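Local coordinates for pyoverdine biosynthesis protein PvcB (PDB 4YLM) that catalyses the iron- and 2-oxoglutarate-dependent oxidation of tyrosine isonitrile on the way to paerucumarin in Pseudomonas aeruginosa, at residues His55-Leu60 with Ala240-Arg245. Residues are numbered along the deposited sequence; the frame is centred on the assembly and turned at random.
Sequences HHLLLL and AHYAHR
Leu-57 meets Tyr-242 and Leu-59 meets His-244, a worked example of two beta-sheets facing each other through side chains alone. Strands 57-60 and 241-244 run in nearly the same direction, at 28°, with their axes 11.1 Å apart, and no hydrogen bond joins them. Along the first strand, Leu-57 comes first. With its CG anti to the backbone N (chi1 -174°), it reaches toward strand 241-244 and sets CD2 3.6 Å from CD2 of Tyr-242, the leucine and tyrosine side chains crossing at about a right angle. Leu-59 points toward strand 241-244, and both its methyls close on the same atom of the imidazole from one side of its plane: CD1 and CD2 each lie 3.6 Å from CE1 of His-244. CD2 also brushes the tyrosine hydroxyl, 4.2 Å from Tyr-242 OH. That hydroxyl lies in the plane of the imidazole at its edge, 2.7 Å from ND1 of His-244, while NE2 bonds to Asp-250; gripped at both nitrogens, the ring has its rotation fixed and both polar atoms satisfied although it is buried. Phe-143, Val-252 and Ala-254 also pack on Leu-57. Strand 57-60, directly after helix 45-55, runs between strands 29-33 and 251-255, and its sheet packs against that of 241-244, 141-145 and 259-263, as in the double-stranded beta-helix of the TauD/TfdA (cupin) family; strand 259-263 carries the iron ligand His-261, its side chain about 8 Å from that of Leu-57.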
loop_
_atom_site.group_PDB
_atom_site.type_symbol
_atom_site.label_atom_id
_atom_site.label_comp_id
_atom_site.label_asym_id
_atom_site.label_seq_id
_atom_site.Cartn_x
_atom_site.Cartn_y
_atom_site.Cartn_z
ATOM N N HIS A 55 -0.511 -13.261 2.452
ATOM C CA HIS A 55 -1.500 -14.321 2.565
ATOM C C HIS A 55 -1.238 -15.445 1.548
ATOM O O HIS A 55 -1.819 -16.520 1.663
ATOM C CB HIS A 55 -2.909 -13.775 2.343
ATOM C CG HIS A 55 -3.365 -12.796 3.387
ATOM N ND1 HIS A 55 -3.853 -13.189 4.615
ATOM C CD2 HIS A 55 -3.448 -11.443 3.364
ATOM C CE1 HIS A 55 -4.206 -12.120 5.308
ATOM N NE2 HIS A 55 -3.959 -11.047 4.577
ATOM N N HIS A 56 -0.406 -15.160 0.540
ATOM C CA HIS A 56 0.055 -16.144 -0.467
ATOM C C HIS A 56 -0.954 -16.592 -1.517
ATOM O O HIS A 56 -0.573 -16.960 -2.630
ATOM C CB HIS A 56 0.731 -17.361 0.202
ATOM C CG HIS A 56 1.771 -16.974 1.205
ATOM N ND1 HIS A 56 2.820 -16.134 0.894
ATOM C CD2 HIS A 56 1.912 -17.286 2.518
ATOM C CE1 HIS A 56 3.568 -15.951 1.971
ATOM N NE2 HIS A 56 3.038 -16.636 2.970
ATOM N N LEU A 57 -2.234 -16.576 -1.178
ATOM C CA LEU A 57 -3.268 -16.985 -2.122
ATOM C C LEU A 57 -4.509 -16.128 -1.922
ATOM O O LEU A 57 -5.114 -16.147 -0.851
ATOM C CB LEU A 57 -3.627 -18.477 -1.927
ATOM C CG LEU A 57 -4.599 -19.087 -2.947
ATOM C CD1 LEU A 57 -4.043 -18.995 -4.372
ATOM C CD2 LEU A 57 -4.942 -20.554 -2.612
ATOM N N LEU A 58 -4.886 -15.356 -2.939
ATOM C CA LEU A 58 -6.098 -14.552 -2.848
ATOM C C LEU A 58 -7.181 -15.142 -3.740
ATOM O O LEU A 58 -6.916 -15.531 -4.881
ATOM C CB LEU A 58 -5.840 -13.105 -3.291
ATOM C CG LEU A 58 -4.618 -12.386 -2.720
ATOM C CD1 LEU A 58 -4.597 -10.928 -3.220
ATOM C CD2 LEU A 58 -4.634 -12.423 -1.194
ATOM N N LEU A 59 -8.402 -15.193 -3.221
ATOM C CA LEU A 59 -9.547 -15.592 -4.017
ATOM C C LEU A 59 -10.486 -14.404 -4.057
ATOM O O LEU A 59 -11.032 -14.021 -3.033
ATOM C CB LEU A 59 -10.244 -16.811 -3.391
ATOM C CG LEU A 59 -11.649 -17.148 -3.907
ATOM C CD1 LEU A 59 -11.631 -17.355 -5.423
ATOM C CD2 LEU A 59 -12.243 -18.388 -3.177
ATOM N N LEU A 60 -10.611 -13.769 -5.218
ATOM C CA LEU A 60 -11.611 -12.719 -5.397
ATOM C C LEU A 60 -12.830 -13.368 -6.031
ATOM O O LEU A 60 -12.767 -13.854 -7.169
ATOM C CB LEU A 60 -11.094 -11.596 -6.299
ATOM C CG LEU A 60 -10.003 -10.700 -5.700
ATOM C CD1 LEU A 60 -8.680 -11.417 -5.641
ATOM C CD2 LEU A 60 -9.879 -9.423 -6.539
ATOM N N ALA A 240 -1.692 -26.873 5.704
ATOM C CA ALA A 240 -0.765 -26.384 4.691
ATOM C C ALA A 240 -1.301 -26.431 3.261
ATOM O O ALA A 240 -0.674 -25.898 2.351
ATOM C CB ALA A 240 0.560 -27.142 4.773
ATOM N N HIS A 241 -2.469 -27.036 3.077
ATOM C CA HIS A 241 -2.935 -27.428 1.753
ATOM C C HIS A 241 -4.350 -26.928 1.518
ATOM O O HIS A 241 -5.194 -27.004 2.407
ATOM C CB HIS A 241 -2.903 -28.960 1.640
ATOM C CG HIS A 241 -3.200 -29.489 0.266
ATOM N ND1 HIS A 241 -2.320 -29.364 -0.790
ATOM C CD2 HIS A 241 -4.257 -30.189 -0.211
ATOM C CE1 HIS A 241 -2.824 -29.959 -1.859
ATOM N NE2 HIS A 241 -4.007 -30.453 -1.540
ATOM N N TYR A 242 -4.603 -26.418 0.315
ATOM C CA TYR A 242 -5.928 -25.946 -0.072
ATOM C C TYR A 242 -6.267 -26.418 -1.486
ATOM O O TYR A 242 -5.473 -26.259 -2.417
ATOM C CB TYR A 242 -5.980 -24.405 -0.005
ATOM C CG TYR A 242 -7.216 -23.800 -0.635
ATOM C CD1 TYR A 242 -8.424 -23.786 0.043
ATOM C CD2 TYR A 242 -7.171 -23.231 -1.906
ATOM C CE1 TYR A 242 -9.565 -23.237 -0.527
ATOM C CE2 TYR A 242 -8.312 -22.670 -2.489
ATOM C CZ TYR A 242 -9.499 -22.678 -1.793
ATOM O OH TYR A 242 -10.636 -22.138 -2.349
ATOM N N ALA A 243 -7.455 -26.989 -1.651
ATOM C CA ALA A 243 -7.911 -27.430 -2.962
ATOM C C ALA A 243 -9.040 -26.518 -3.416
ATOM O O ALA A 243 -10.061 -26.395 -2.732
ATOM C CB ALA A 243 -8.370 -28.902 -2.904
ATOM N N HIS A 244 -8.849 -25.857 -4.558
ATOM C CA HIS A 244 -9.817 -24.873 -5.041
ATOM C C HIS A 244 -10.843 -25.410 -6.026
ATOM O O HIS A 244 -10.489 -25.933 -7.085
ATOM C CB HIS A 244 -9.116 -23.674 -5.697
ATOM C CG HIS A 244 -10.053 -22.551 -6.018
ATOM N ND1 HIS A 244 -10.777 -21.893 -5.047
ATOM C CD2 HIS A 244 -10.412 -21.994 -7.199
ATOM C CE1 HIS A 244 -11.536 -20.973 -5.616
ATOM N NE2 HIS A 244 -11.328 -21.010 -6.919
ATOM N N ARG A 245 -12.115 -25.224 -5.687
ATOM C CA ARG A 245 -13.225 -25.517 -6.582
ATOM C C ARG A 245 -13.587 -24.245 -7.347
ATOM O O ARG A 245 -14.142 -23.313 -6.773
ATOM C CB ARG A 245 -14.426 -25.982 -5.750
ATOM C CG ARG A 245 -15.703 -26.263 -6.536
ATOM C CD ARG A 245 -15.693 -27.664 -7.133
ATOM N NE ARG A 245 -15.553 -28.695 -6.103
ATOM C CZ ARG A 245 -15.140 -29.939 -6.338
ATOM N NH1 ARG A 245 -14.817 -30.313 -7.572
ATOM N NH2 ARG A 245 -15.039 -30.806 -5.338
#